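Melanin biosynthesis protein TyrA, putative (Shewanella oneidensis, PDB 2IIZ) binds heme b and probably acts as a dye-decolorizing (DyP-type) peroxidase. Local coordinates at residues Q163-V168 / S238-R243; S179-Q184 / M257-C262; D146-V151 / Y186-S191. All blocks are in the same frame, centred on the assembly; numbering follows the deposited sequence.

Contact 1 of 3, residues Q163-V168 / S238-R243; sequences QEVALV and SIEILR. With HEM (protoporphyrin IX containing Fe), chain C.
Val-165, in the last turn of helix 160-166, presses both methyls onto the interrupted part of strand 238-249 and makes the tight part of this contact. With chi1 at 172°, CG1 lies opposite the backbone N and is driven onto the main chain there, where Val-165 CG1 comes within 3.6 Å of Ile-241 CA. The other branch meets the next residue back: Val-165 CG2 is 3.9 Å from Glu-240 CB, the two side chains crossing at about a right angle. One residue along, Ala-166 CB rests against Leu-242 CD2 at 4.1 Å. No hydrogen bond joins the segments. The looser side is that of Glu-240, partly exposed, whose carboxylate runs past the valine and bonds through OE1 to His-161. At the far end of 238-243 the contact gives way to cofactor chemistry. Arg-243 NH1 and NH2 both grip one propionate oxygen, HEM O1A, NH1 at 2.9 Å, while one guanidinium face lies over HEM C3D. NH1 also forms a salt bridge to Asp-152, which probably helps fix the rotation of the group. The end of helix 160-166 packed on strand 238-249, which carries a heme-facing arginine, belongs to the heme pocket of the DyP-type peroxidase C-terminal domain.

Contact 2 of 3, residues S179-Q184 / M257-C262; sequences SYIHVQ and MFISTC. With HEM (protoporphyrin IX containing Fe), chain C.
The Phe-258 ring presents one face to the heme, with HEM C2C 3.2 Å above its plane and displaced toward the rim, while Phe-258 CB packs against Gln-184 CB across the strand pair. Tyr-180 meets the partner strand with its edge instead: Tyr-180 CD2 is 3.6 Å from Cys-262 O, which lies near the ring plane, and the same ring is edge-to-face with Phe-300. The imidazole of His-182 stacks with Phe-268, and a water lies in plane at its edge, hydrogen-bonded to His-182 ND1 at 2.8 Å. That water donates to Tyr-180 O and is also bonded to Ser-260 OG, so it ties the two strands together.

Beneath these groups, strands 179-188 and 254-262 run antiparallel, their axes at 164°. Tyr-180/Cys-262, His-182/Ser-260 and Gln-184/Phe-258 are the hydrogen-bonded pairs. The bond from Tyr-180 N to Cys-262 O, 2.6 Å, lies in the carbonyl plane, whereas the return bond from Cys-262 N is weak and that N also makes a weak bond to Ser-179 OG, a hydroxyl whose stronger partner is Ala-166 O. On the opposite face, that of Ile-181, Val-183, Ile-259 and Thr-261, the contacts are mainly aliphatic. Ile-181 and Ile-259 lie side by side, CG2 to CG2 at 4.2 Å, and Val-183 CG1 touches the selenium of Met-257, modelled as selenomethionine.

The chemistry thus differs between the two faces. One is mostly aliphatic, with Thr-261 OG1 bonded to Leu-242 O, and the other combines aromatic rings with a water-bridged polar cluster. Toward the heme, the strand pair offers ring carbon over the porphyrin; the nearest polar atom, Gln-184 OE1, is hydrogen-bonded to Tyr-186 OH and lies 3.4 Å from HEM CMC, so the grip on the cofactor here is probably mainly dispersive.

Contact 3 of 3, residues D146-V151 / Y186-S191; sequences DLTGFV and YAHNLS. With HEM (protoporphyrin IX containing Fe), chain C.
A type I turn from Asp-146 to Gly-149 sets Asp-146 and Leu-147 against His-188 and Leu-190, where strand 179-188 gives way to helix 190-193. The polar centre is a His-carboxylate hydrogen bond. Asp-146 OD1 takes the N-H of His-188 NE2 on its syn lone pair at 3.0 Å, nearly straight (168°) and close to the imidazole plane, although the carboxylate is turned 49° from the ring. OD2 makes only a weak second bond to NE2. Its main donors are local: Thr-148 N reaches it from above the carboxylate plane, closing an Asx turn, and Thr-148 OG1 comes in on the anti side at 2.7 Å. Thr-148 holds OG1 between its backbone N and carbonyl carbon (chi1 50°), a setting that feeds the hydroxyl to the carboxylate and lays CG2 near His-188 CD2.

This turn leads into the GXXDG signature of DyP-type peroxidases, which runs here from Gly-149 to the heme-binding Gly-153. The heme edge lies alongside: Asp-146 OD1 is 3.4 Å from HEM CMB, and the vinyl carbon HEM CBB is 3.3 Å from His-188 CE1. Tyr-186 adds a ring face over the same vinyl group. The other imidazole nitrogen of His-188, ND1, is hydrogen-bonded to Thr-291 OG1. Were Asp-146 replaced by an alanine, His-188 NE2 and both donors of Thr-148, its N and OG1, would probably lose their acceptor, and the imidazole would be held less firmly beside the vinyl group.

Away from the heme the contact is made by leucines. Leu-190 CD2 packs on Leu-147 CB at 4.2 Å and also lies near the carbonyl oxygen of Leu-147, and the second subunit packs on both leucines, through its His-116 on Leu-147 and its Asn-120 on Leu-190.

All three contacts serve one heme pocket, and their segments interleave along the chain. Contacts 1 and 2, with centres 11 Å apart, reach the same antiparallel sheet through the neighbouring strands 238-249 and 254-262, and Leu-242 O probably accepts a hydrogen bond from Thr-261 OG1. Contact 3 continues strand 179-188 beyond contact 2; their centres are 19 Å apart, yet Phe-258 CB touches Tyr-186 CD2 at 3.8 Å. Contacts 1 and 3 do not touch, their nearest atoms being about 7 Å apart. Arg-243 of contact 1 and Phe-258 of contact 2 lie on the same side of the porphyrin, while contact 3 borders its vinyl and methyl rim. His-225 supplies the axial ligand to the iron.

Contact 1 of 3, residues Q163-V168 / S238-R243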
loop_
_atom_site.group_PDB
_atom_site.type_symbol
_atom_site.label_atom_id
_atom_site.label_comp_id
_atom_site.label_asym_id
_atom_site.label_seq_id
_atom_site.Cartn_x
_atom_site.Cartn_y
_atom_site.Cartn_z
ATOM N N GLN A 163 -7.265 -2.567 28.584
ATOM C CA GLN A 163 -8.089 -1.428 28.934
ATOM C C GLN A 163 -7.449 -0.684 30.122
ATOM O O GLN A 163 -7.311 0.540 30.109
ATOM C CB GLN A 163 -9.537 -1.877 29.207
ATOM C CG GLN A 163 -10.413 -2.039 27.921
ATOM C CD GLN A 163 -9.997 -3.216 27.024
ATOM O OE1 GLN A 163 -9.288 -4.116 27.466
ATOM N NE2 GLN A 163 -10.447 -3.206 25.760
ATOM N N GLU A 164 -7.051 -1.449 31.133
ATOM C CA GLU A 164 -6.406 -0.928 32.348
ATOM C C GLU A 164 -5.195 -0.034 32.013
ATOM O O GLU A 164 -5.007 1.033 32.605
ATOM C CB GLU A 164 -5.963 -2.114 33.219
ATOM C CG GLU A 164 -5.569 -1.770 34.653
ATOM C CD GLU A 164 -6.734 -1.753 35.614
ATOM O OE1 GLU A 164 -7.852 -2.162 35.219
ATOM O OE2 GLU A 164 -6.522 -1.327 36.772
ATOM N N VAL A 165 -4.382 -0.480 31.059
ATOM C CA VAL A 165 -3.159 0.244 30.676
ATOM C C VAL A 165 -3.477 1.427 29.774
ATOM O O VAL A 165 -2.939 2.506 29.964
ATOM C CB VAL A 165 -2.148 -0.682 29.958
ATOM C CG1 VAL A 165 -0.964 0.113 29.380
ATOM C CG2 VAL A 165 -1.634 -1.730 30.914
ATOM N N ALA A 166 -4.351 1.218 28.799
ATOM C CA ALA A 166 -4.553 2.183 27.719
ATOM C C ALA A 166 -5.474 3.354 28.038
ATOM O O ALA A 166 -5.218 4.467 27.581
ATOM C CB ALA A 166 -5.063 1.470 26.461
ATOM N N LEU A 167 -6.531 3.100 28.810
ATOM C CA LEU A 167 -7.635 4.047 28.955
ATOM C C LEU A 167 -7.596 4.875 30.242
ATOM O O LEU A 167 -7.352 4.352 31.335
ATOM C CB LEU A 167 -8.983 3.309 28.898
ATOM C CG LEU A 167 -9.291 2.521 27.623
ATOM C CD1 LEU A 167 -10.655 1.831 27.720
ATOM C CD2 LEU A 167 -9.243 3.398 26.387
ATOM N N VAL A 168 -7.852 6.174 30.100
ATOM C CA VAL A 168 -8.005 7.060 31.258
ATOM C C VAL A 168 -9.217 6.581 32.044
ATOM O O VAL A 168 -10.204 6.099 31.449
ATOM C CB VAL A 168 -8.239 8.527 30.843
ATOM C CG2 VAL A 168 -7.104 9.050 29.956
ATOM N N SER A 238 5.339 -2.279 37.528
ATOM C CA SER A 238 5.659 -2.165 36.105
ATOM C C SER A 238 4.969 -0.970 35.441
ATOM O O SER A 238 3.799 -0.682 35.695
ATOM C CB SER A 238 5.296 -3.456 35.376
ATOM O OG SER A 238 6.082 -4.522 35.867
ATOM N N ILE A 239 5.723 -0.289 34.591
ATOM C CA ILE A 239 5.270 0.875 33.861
ATOM C C ILE A 239 5.002 0.410 32.430
ATOM O O ILE A 239 5.953 0.115 31.691
ATOM C CB ILE A 239 6.380 1.941 33.858
ATOM C CG2 ILE A 239 5.934 3.214 33.193
ATOM N N GLU A 240 3.723 0.349 32.044
ATOM C CA GLU A 240 3.313 -0.308 30.790
ATOM C C GLU A 240 2.730 0.646 29.768
ATOM O O GLU A 240 2.282 1.729 30.113
ATOM C CB GLU A 240 2.269 -1.399 31.086
ATOM C CG GLU A 240 2.841 -2.767 31.479
ATOM C CD GLU A 240 1.756 -3.729 31.943
ATOM O OE1 GLU A 240 1.290 -3.582 33.092
ATOM O OE2 GLU A 240 1.365 -4.631 31.157
ATOM N N ILE A 241 2.747 0.226 28.504
ATOM C CA ILE A 241 1.955 0.858 27.464
ATOM C C ILE A 241 1.323 -0.227 26.592
ATOM O O ILE A 241 1.759 -1.396 26.610
ATOM C CB ILE A 241 2.785 1.794 26.562
ATOM C CG1 ILE A 241 3.996 1.069 25.981
ATOM C CG2 ILE A 241 3.238 3.028 27.327
ATOM C CD1 ILE A 241 4.392 1.592 24.619
ATOM N N LEU A 242 0.303 0.150 25.831
ATOM C CA LEU A 242 -0.271 -0.765 24.865
ATOM C C LEU A 242 0.100 -0.281 23.485
ATOM O O LEU A 242 -0.397 0.720 23.001
ATOM C CB LEU A 242 -1.792 -0.885 25.015
ATOM C CG LEU A 242 -2.451 -1.759 23.940
ATOM C CD1 LEU A 242 -2.253 -3.248 24.224
ATOM C CD2 LEU A 242 -3.906 -1.416 23.797
ATOM N N ARG A 243 0.988 -1.009 22.843
ATOM C CA ARG A 243 1.430 -0.626 21.517
ATOM C C ARG A 243 0.513 -1.192 20.477
ATOM O O ARG A 243 -0.022 -2.288 20.640
ATOM C CB ARG A 243 2.813 -1.166 21.246
ATOM C CG ARG A 243 3.898 -0.516 22.035
ATOM C CD ARG A 243 5.116 -1.411 22.001
ATOM N NE ARG A 243 4.924 -2.579 22.868
ATOM C CZ ARG A 243 5.451 -3.783 22.672
ATOM N NH1 ARG A 243 6.223 -4.035 21.613
ATOM N NH2 ARG A 243 5.195 -4.741 23.547
HETATM C CHA HEM C . 9.335 -4.753 23.006
HETATM C CHB HEM C . 10.556 -3.779 18.449
HETATM C CHC HEM C . 10.232 0.918 19.293
HETATM C CHD HEM C . 8.481 -0.021 23.658
HETATM C C1A HEM C . 9.729 -4.899 21.702
HETATM C C2A HEM C . 10.041 -6.156 21.057
HETATM C C3A HEM C . 10.379 -5.864 19.788
HETATM C C4A HEM C . 10.282 -4.440 19.610
HETATM C CMA HEM C . 10.803 -6.842 18.680
HETATM C CAA HEM C . 9.985 -7.548 21.732
HETATM C CBA HEM C . 8.603 -8.213 21.569
HETATM C CGA HEM C . 7.596 -7.622 22.530
HETATM O O1A HEM C . 6.692 -6.852 22.090
HETATM O O2A HEM C . 7.680 -7.916 23.754
HETATM C C1B HEM C . 10.588 -2.428 18.297
HETATM C C2B HEM C . 10.966 -1.744 17.079
HETATM C C3B HEM C . 10.874 -0.430 17.318
HETATM C C4B HEM C . 10.437 -0.269 18.683
HETATM C CMB HEM C . 11.385 -2.481 15.786
HETATM C CAB HEM C . 11.154 0.761 16.389
HETATM C CBB HEM C . 12.118 0.707 15.481
HETATM C C1C HEM C . 9.752 1.057 20.558
HETATM C C2C HEM C . 9.555 2.324 21.211
HETATM C C3C HEM C . 9.068 2.074 22.429
HETATM C C4C HEM C . 8.946 0.635 22.558
HETATM C CMC HEM C . 9.883 3.669 20.542
HETATM C CAC HEM C . 8.684 3.072 23.538
HETATM C CBC HEM C . 8.813 4.402 23.443
HETATM C C1D HEM C . 8.522 -1.370 23.882
HETATM C C2D HEM C . 8.014 -2.012 25.065
HETATM C C3D HEM C . 8.281 -3.491 24.863
HETATM C C4D HEM C . 8.923 -3.584 23.577
HETATM C CMD HEM C . 7.350 -1.327 26.279
HETATM C CAD HEM C . 7.956 -4.658 25.810
HETATM C CBD HEM C . 9.208 -4.961 26.617
HETATM C CGD HEM C . 8.932 -5.880 27.783
HETATM O O1D HEM C . 9.322 -7.086 27.696
HETATM O O2D HEM C . 8.332 -5.404 28.781
HETATM N NA HEM C . 9.884 -3.864 20.796
HETATM N NB HEM C . 10.266 -1.500 19.264
HETATM N NC HEM C . 9.371 0.034 21.393
HETATM N ND HEM C . 9.048 -2.321 23.029
HETATM FE FE HEM C . 9.845 -1.915 21.160
#

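Contact 2 of 3, residues S179-Q184 / M257-C262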
loop_
_atom_site.group_PDB
_atom_site.type_symbol
_atom_site.label_atom_id
_atom_site.label_comp_id
_atom_site.label_asym_id
_atom_site.label_seq_id
_atom_site.Cartn_x
_atom_site.Cartn_y
_atom_site.Cartn_z
ATOM N N SER A 179 -7.517 7.863 25.561
ATOM C CA SER A 179 -6.127 7.386 25.654
ATOM C C SER A 179 -5.096 8.437 25.170
ATOM O O SER A 179 -5.378 9.255 24.287
ATOM C CB SER A 179 -5.997 6.081 24.846
ATOM O OG SER A 179 -4.733 5.480 24.996
ATOM N N TYR A 180 -3.902 8.412 25.755
ATOM C CA TYR A 180 -2.810 9.275 25.286
ATOM C C TYR A 180 -2.012 8.543 24.215
ATOM O O TYR A 180 -1.499 7.438 24.442
ATOM C CB TYR A 180 -1.903 9.721 26.433
ATOM C CG TYR A 180 -2.555 10.697 27.404
ATOM C CD1 TYR A 180 -2.604 12.060 27.133
ATOM C CD2 TYR A 180 -3.119 10.253 28.596
ATOM C CE1 TYR A 180 -3.209 12.960 28.037
ATOM C CE2 TYR A 180 -3.716 11.132 29.492
ATOM C CZ TYR A 180 -3.764 12.484 29.215
ATOM O OH TYR A 180 -4.364 13.350 30.127
ATOM N N ILE A 181 -1.906 9.162 23.047
ATOM C CA ILE A 181 -1.337 8.491 21.891
ATOM C C ILE A 181 -0.070 9.180 21.395
ATOM O O ILE A 181 -0.013 10.390 21.314
ATOM C CB ILE A 181 -2.411 8.378 20.786
ATOM C CG1 ILE A 181 -3.592 7.584 21.371
ATOM C CG2 ILE A 181 -1.845 7.732 19.512
ATOM C CD1 ILE A 181 -4.615 7.158 20.395
ATOM N N HIS A 182 0.952 8.393 21.072
ATOM C CA HIS A 182 2.182 8.928 20.502
ATOM C C HIS A 182 2.552 8.088 19.287
ATOM O O HIS A 182 2.448 6.854 19.311
ATOM C CB HIS A 182 3.322 8.888 21.504
ATOM C CG HIS A 182 3.129 9.800 22.680
ATOM N ND1 HIS A 182 2.592 9.370 23.872
ATOM C CD2 HIS A 182 3.402 11.116 22.845
ATOM C CE1 HIS A 182 2.541 10.382 24.723
ATOM N NE2 HIS A 182 3.026 11.454 24.124
ATOM N N VAL A 183 2.985 8.764 18.231
ATOM C CA VAL A 183 3.258 8.113 16.972
ATOM C C VAL A 183 4.673 8.510 16.531
ATOM O O VAL A 183 5.022 9.708 16.507
ATOM C CB VAL A 183 2.201 8.535 15.948
ATOM C CG1 VAL A 183 2.391 7.824 14.629
ATOM C CG2 VAL A 183 0.798 8.277 16.508
ATOM N N GLN A 184 5.482 7.503 16.200
ATOM C CA GLN A 184 6.807 7.722 15.631
ATOM C C GLN A 184 6.894 6.907 14.361
ATOM O O GLN A 184 6.733 5.696 14.404
ATOM C CB GLN A 184 7.909 7.255 16.586
ATOM C CG GLN A 184 8.021 8.031 17.891
ATOM C CD GLN A 184 9.367 7.786 18.577
ATOM O OE1 GLN A 184 9.534 6.803 19.307
ATOM N NE2 GLN A 184 10.335 8.677 18.332
HETATM N N MSE A 257 5.665 1.754 12.036
HETATM C CA MSE A 257 4.832 2.850 12.453
HETATM C C MSE A 257 4.559 2.603 13.903
HETATM O O MSE A 257 3.608 1.883 14.269
HETATM C CB MSE A 257 3.541 2.907 11.678
HETATM C CG MSE A 257 2.686 4.151 11.996
HETATM SE SE MSE A 257 3.482 5.836 11.523
HETATM C CE MSE A 257 3.617 5.592 9.671
ATOM N N PHE A 258 5.404 3.196 14.733
ATOM C CA PHE A 258 5.262 3.021 16.147
ATOM C C PHE A 258 4.135 3.839 16.729
ATOM O O PHE A 258 4.086 5.066 16.565
ATOM C CB PHE A 258 6.527 3.367 16.909
ATOM C CG PHE A 258 6.382 3.119 18.356
ATOM C CD1 PHE A 258 6.664 1.872 18.875
ATOM C CD2 PHE A 258 5.942 4.128 19.201
ATOM C CE1 PHE A 258 6.531 1.618 20.230
ATOM C CE2 PHE A 258 5.801 3.896 20.565
ATOM C CZ PHE A 258 6.097 2.631 21.089
ATOM N N ILE A 259 3.239 3.147 17.429
ATOM C CA ILE A 259 2.106 3.775 18.072
ATOM C C ILE A 259 2.017 3.319 19.518
ATOM O O ILE A 259 1.918 2.132 19.772
ATOM C CB ILE A 259 0.804 3.434 17.336
ATOM C CG1 ILE A 259 0.957 3.780 15.829
ATOM C CG2 ILE A 259 -0.371 4.159 17.992
ATOM C CD1 ILE A 259 -0.291 3.657 15.018
ATOM N N SER A 260 2.060 4.267 20.454
ATOM C CA SER A 260 1.822 3.981 21.866
ATOM C C SER A 260 0.454 4.498 22.309
ATOM O O SER A 260 0.039 5.580 21.910
ATOM C CB SER A 260 2.884 4.626 22.728
ATOM O OG SER A 260 2.542 4.553 24.114
ATOM N N THR A 261 -0.232 3.713 23.144
ATOM C CA THR A 261 -1.535 4.078 23.697
ATOM C C THR A 261 -1.486 3.834 25.192
ATOM O O THR A 261 -1.043 2.777 25.627
ATOM C CB THR A 261 -2.668 3.243 23.091
ATOM O OG1 THR A 261 -2.590 1.890 23.564
ATOM C CG2 THR A 261 -2.609 3.246 21.563
ATOM N N CYS A 262 -1.939 4.805 25.981
ATOM C CA CYS A 262 -1.732 4.760 27.423
ATOM C C CYS A 262 -2.638 5.742 28.161
ATOM O O CYS A 262 -3.023 6.775 27.622
ATOM C CB CYS A 262 -0.266 5.092 27.703
ATOM S SG CYS A 262 0.309 4.748 29.389
HETATM C CHA HEM C . 9.335 -4.753 23.006
HETATM C CHB HEM C . 10.556 -3.779 18.449
HETATM C CHC HEM C . 10.232 0.918 19.293
HETATM C CHD HEM C . 8.481 -0.021 23.658
HETATM C C1A HEM C . 9.729 -4.899 21.702
HETATM C C2A HEM C . 10.041 -6.156 21.057
HETATM C C3A HEM C . 10.379 -5.864 19.788
HETATM C C4A HEM C . 10.282 -4.440 19.610
HETATM C CMA HEM C . 10.803 -6.842 18.680
HETATM C CAA HEM C . 9.985 -7.548 21.732
HETATM C CBA HEM C . 8.603 -8.213 21.569
HETATM C CGA HEM C . 7.596 -7.622 22.530
HETATM O O1A HEM C . 6.692 -6.852 22.090
HETATM O O2A HEM C . 7.680 -7.916 23.754
HETATM C C1B HEM C . 10.588 -2.428 18.297
HETATM C C2B HEM C . 10.966 -1.744 17.079
HETATM C C3B HEM C . 10.874 -0.430 17.318
HETATM C C4B HEM C . 10.437 -0.269 18.683
HETATM C CMB HEM C . 11.385 -2.481 15.786
HETATM C CAB HEM C . 11.154 0.761 16.389
HETATM C CBB HEM C . 12.118 0.707 15.481
HETATM C C1C HEM C . 9.752 1.057 20.558
HETATM C C2C HEM C . 9.555 2.324 21.211
HETATM C C3C HEM C . 9.068 2.074 22.429
HETATM C C4C HEM C . 8.946 0.635 22.558
HETATM C CMC HEM C . 9.883 3.669 20.542
HETATM C CAC HEM C . 8.684 3.072 23.538
HETATM C CBC HEM C . 8.813 4.402 23.443
HETATM C C1D HEM C . 8.522 -1.370 23.882
HETATM C C2D HEM C . 8.014 -2.012 25.065
HETATM C C3D HEM C . 8.281 -3.491 24.863
HETATM C C4D HEM C . 8.923 -3.584 23.577
HETATM C CMD HEM C . 7.350 -1.327 26.279
HETATM C CAD HEM C . 7.956 -4.658 25.810
HETATM C CBD HEM C . 9.208 -4.961 26.617
HETATM C CGD HEM C . 8.932 -5.880 27.783
HETATM O O1D HEM C . 9.322 -7.086 27.696
HETATM O O2D HEM C . 8.332 -5.404 28.781
HETATM N NA HEM C . 9.884 -3.864 20.796
HETATM N NB HEM C . 10.266 -1.500 19.264
HETATM N NC HEM C . 9.371 0.034 21.393
HETATM N ND HEM C . 9.048 -2.321 23.029
HETATM FE FE HEM C . 9.845 -1.915 21.160
HETATM O O HOH W 1 1.355 7.109 24.903
#

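Contact 3 of 3, residues D146-V151 / Y186-S191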
loop_
_atom_site.group_PDB
_atom_site.type_symbol
_atom_site.label_atom_id
_atom_site.label_comp_id
_atom_site.label_asym_id
_atom_site.label_seq_id
_atom_site.Cartn_x
_atom_site.Cartn_y
_atom_site.Cartn_z
ATOM N N ASP A 146 8.213 -7.521 12.972
ATOM C CA ASP A 146 8.732 -6.262 12.470
ATOM C C ASP A 146 9.604 -6.660 11.311
ATOM O O ASP A 146 9.989 -7.830 11.207
ATOM C CB ASP A 146 9.553 -5.567 13.567
ATOM C CG ASP A 146 10.261 -4.304 13.082
ATOM O OD1 ASP A 146 9.625 -3.233 13.035
ATOM O OD2 ASP A 146 11.466 -4.394 12.758
ATOM N N LEU A 147 9.918 -5.720 10.434
ATOM C CA LEU A 147 10.698 -6.062 9.237
ATOM C C LEU A 147 12.133 -6.486 9.570
ATOM O O LEU A 147 12.827 -7.019 8.699
ATOM C CB LEU A 147 10.695 -4.904 8.251
ATOM C CG LEU A 147 9.346 -4.648 7.566
ATOM C CD1 LEU A 147 9.302 -3.242 7.070
ATOM C CD2 LEU A 147 9.110 -5.622 6.402
ATOM N N THR A 148 12.563 -6.252 10.822
ATOM C CA THR A 148 13.812 -6.822 11.343
ATOM C C THR A 148 13.799 -8.364 11.407
ATOM O O THR A 148 14.853 -8.992 11.513
ATOM C CB THR A 148 14.166 -6.260 12.746
ATOM O OG1 THR A 148 13.036 -6.345 13.632
ATOM C CG2 THR A 148 14.537 -4.824 12.632
ATOM N N GLY A 149 12.607 -8.964 11.337
ATOM C CA GLY A 149 12.443 -10.416 11.386
ATOM C C GLY A 149 12.154 -10.939 12.785
ATOM O O GLY A 149 12.043 -12.153 12.964
ATOM N N PHE A 150 12.036 -10.032 13.767
ATOM C CA PHE A 150 11.681 -10.354 15.162
ATOM C C PHE A 150 10.214 -10.074 15.446
ATOM O O PHE A 150 9.671 -9.085 14.951
ATOM C CB PHE A 150 12.508 -9.495 16.129
ATOM C CG PHE A 150 13.941 -9.933 16.248
ATOM C CD1 PHE A 150 14.846 -9.663 15.229
ATOM C CD2 PHE A 150 14.386 -10.619 17.381
ATOM C CE1 PHE A 150 16.158 -10.067 15.324
ATOM C CE2 PHE A 150 15.713 -11.028 17.477
ATOM C CZ PHE A 150 16.595 -10.750 16.457
ATOM N N VAL A 151 9.580 -10.932 16.247
ATOM C CA VAL A 151 8.162 -10.818 16.569
ATOM C C VAL A 151 7.934 -9.593 17.423
ATOM O O VAL A 151 8.574 -9.444 18.446
ATOM C CB VAL A 151 7.648 -12.076 17.343
ATOM C CG1 VAL A 151 6.188 -11.920 17.822
ATOM C CG2 VAL A 151 7.768 -13.338 16.489
ATOM N N TYR A 186 9.207 5.228 12.173
ATOM C CA TYR A 186 10.579 4.712 12.160
ATOM C C TYR A 186 10.952 4.149 10.780
ATOM O O TYR A 186 10.340 3.191 10.291
ATOM C CB TYR A 186 10.777 3.629 13.226
ATOM C CG TYR A 186 10.972 4.126 14.658
ATOM C CD1 TYR A 186 12.223 4.433 15.134
ATOM C CD2 TYR A 186 9.906 4.272 15.520
ATOM C CE1 TYR A 186 12.421 4.885 16.454
ATOM C CE2 TYR A 186 10.081 4.726 16.845
ATOM C CZ TYR A 186 11.345 5.028 17.299
ATOM O OH TYR A 186 11.543 5.472 18.590
ATOM N N ALA A 187 11.964 4.761 10.167
ATOM C CA ALA A 187 12.536 4.302 8.909
ATOM C C ALA A 187 13.749 3.416 9.243
ATOM O O ALA A 187 14.762 3.899 9.745
ATOM C CB ALA A 187 12.958 5.491 8.057
ATOM N N HIS A 188 13.632 2.119 8.964
ATOM C CA HIS A 188 14.683 1.171 9.285
ATOM C C HIS A 188 15.741 1.258 8.190
ATOM O O HIS A 188 15.416 1.520 7.025
ATOM C CB HIS A 188 14.138 -0.272 9.323
ATOM C CG HIS A 188 13.194 -0.555 10.448
ATOM N ND1 HIS A 188 12.889 0.368 11.424
ATOM C CD2 HIS A 188 12.497 -1.676 10.758
ATOM C CE1 HIS A 188 12.032 -0.169 12.283
ATOM N NE2 HIS A 188 11.782 -1.410 11.903
ATOM N N ASN A 189 16.997 1.039 8.578
ATOM C CA ASN A 189 18.090 0.779 7.647
ATOM C C ASN A 189 18.269 -0.738 7.536
ATOM O O ASN A 189 19.078 -1.355 8.241
ATOM C CB ASN A 189 19.369 1.463 8.148
ATOM C CG ASN A 189 20.498 1.435 7.131
ATOM O OD1 ASN A 189 20.402 0.796 6.075
ATOM N ND2 ASN A 189 21.586 2.140 7.447
ATOM N N LEU A 190 17.501 -1.350 6.646
ATOM C CA LEU A 190 17.437 -2.806 6.576
ATOM C C LEU A 190 18.714 -3.440 6.028
ATOM O O LEU A 190 19.076 -4.560 6.427
ATOM C CB LEU A 190 16.235 -3.245 5.742
ATOM C CG LEU A 190 14.878 -2.969 6.384
ATOM C CD1 LEU A 190 13.786 -3.347 5.414
ATOM C CD2 LEU A 190 14.676 -3.719 7.690
ATOM N N SER A 191 19.401 -2.738 5.126
ATOM C CA SER A 191 20.638 -3.283 4.563
ATOM C C SER A 191 21.689 -3.418 5.659
ATOM O O SER A 191 22.370 -4.441 5.740
ATOM C CB SER A 191 21.176 -2.425 3.405
ATOM O OG SER A 191 21.349 -1.081 3.817
HETATM C CHA HEM C . 9.335 -4.753 23.006
HETATM C CHB HEM C . 10.556 -3.779 18.449
HETATM C CHC HEM C . 10.232 0.918 19.293
HETATM C CHD HEM C . 8.481 -0.021 23.658
HETATM C C1A HEM C . 9.729 -4.899 21.702
HETATM C C2A HEM C . 10.041 -6.156 21.057
HETATM C C3A HEM C . 10.379 -5.864 19.788
HETATM C C4A HEM C . 10.282 -4.440 19.610
HETATM C CMA HEM C . 10.803 -6.842 18.680
HETATM C CAA HEM C . 9.985 -7.548 21.732
HETATM C CBA HEM C . 8.603 -8.213 21.569
HETATM C CGA HEM C . 7.596 -7.622 22.530
HETATM O O1A HEM C . 6.692 -6.852 22.090
HETATM O O2A HEM C . 7.680 -7.916 23.754
HETATM C C1B HEM C . 10.588 -2.428 18.297
HETATM C C2B HEM C . 10.966 -1.744 17.079
HETATM C C3B HEM C . 10.874 -0.430 17.318
HETATM C C4B HEM C . 10.437 -0.269 18.683
HETATM C CMB HEM C . 11.385 -2.481 15.786
HETATM C CAB HEM C . 11.154 0.761 16.389
HETATM C CBB HEM C . 12.118 0.707 15.481
HETATM C C1C HEM C . 9.752 1.057 20.558
HETATM C C2C HEM C . 9.555 2.324 21.211
HETATM C C3C HEM C . 9.068 2.074 22.429
HETATM C C4C HEM C . 8.946 0.635 22.558
HETATM C CMC HEM C . 9.883 3.669 20.542
HETATM C CAC HEM C . 8.684 3.072 23.538
HETATM C CBC HEM C . 8.813 4.402 23.443
HETATM C C1D HEM C . 8.522 -1.370 23.882
HETATM C C2D HEM C . 8.014 -2.012 25.065
HETATM C C3D HEM C . 8.281 -3.491 24.863
HETATM C C4D HEM C . 8.923 -3.584 23.577
HETATM C CMD HEM C . 7.350 -1.327 26.279
HETATM C CAD HEM C . 7.956 -4.658 25.810
HETATM C CBD HEM C . 9.208 -4.961 26.617
HETATM C CGD HEM C . 8.932 -5.880 27.783
HETATM O O1D HEM C . 9.322 -7.086 27.696
HETATM O O2D HEM C . 8.332 -5.404 28.781
HETATM N NA HEM C . 9.884 -3.864 20.796
HETATM N NB HEM C . 10.266 -1.500 19.264
HETATM N NC HEM C . 9.371 0.034 21.393
HETATM N ND HEM C . 9.048 -2.321 23.029
HETATM FE FE HEM C . 9.845 -1.915 21.160
#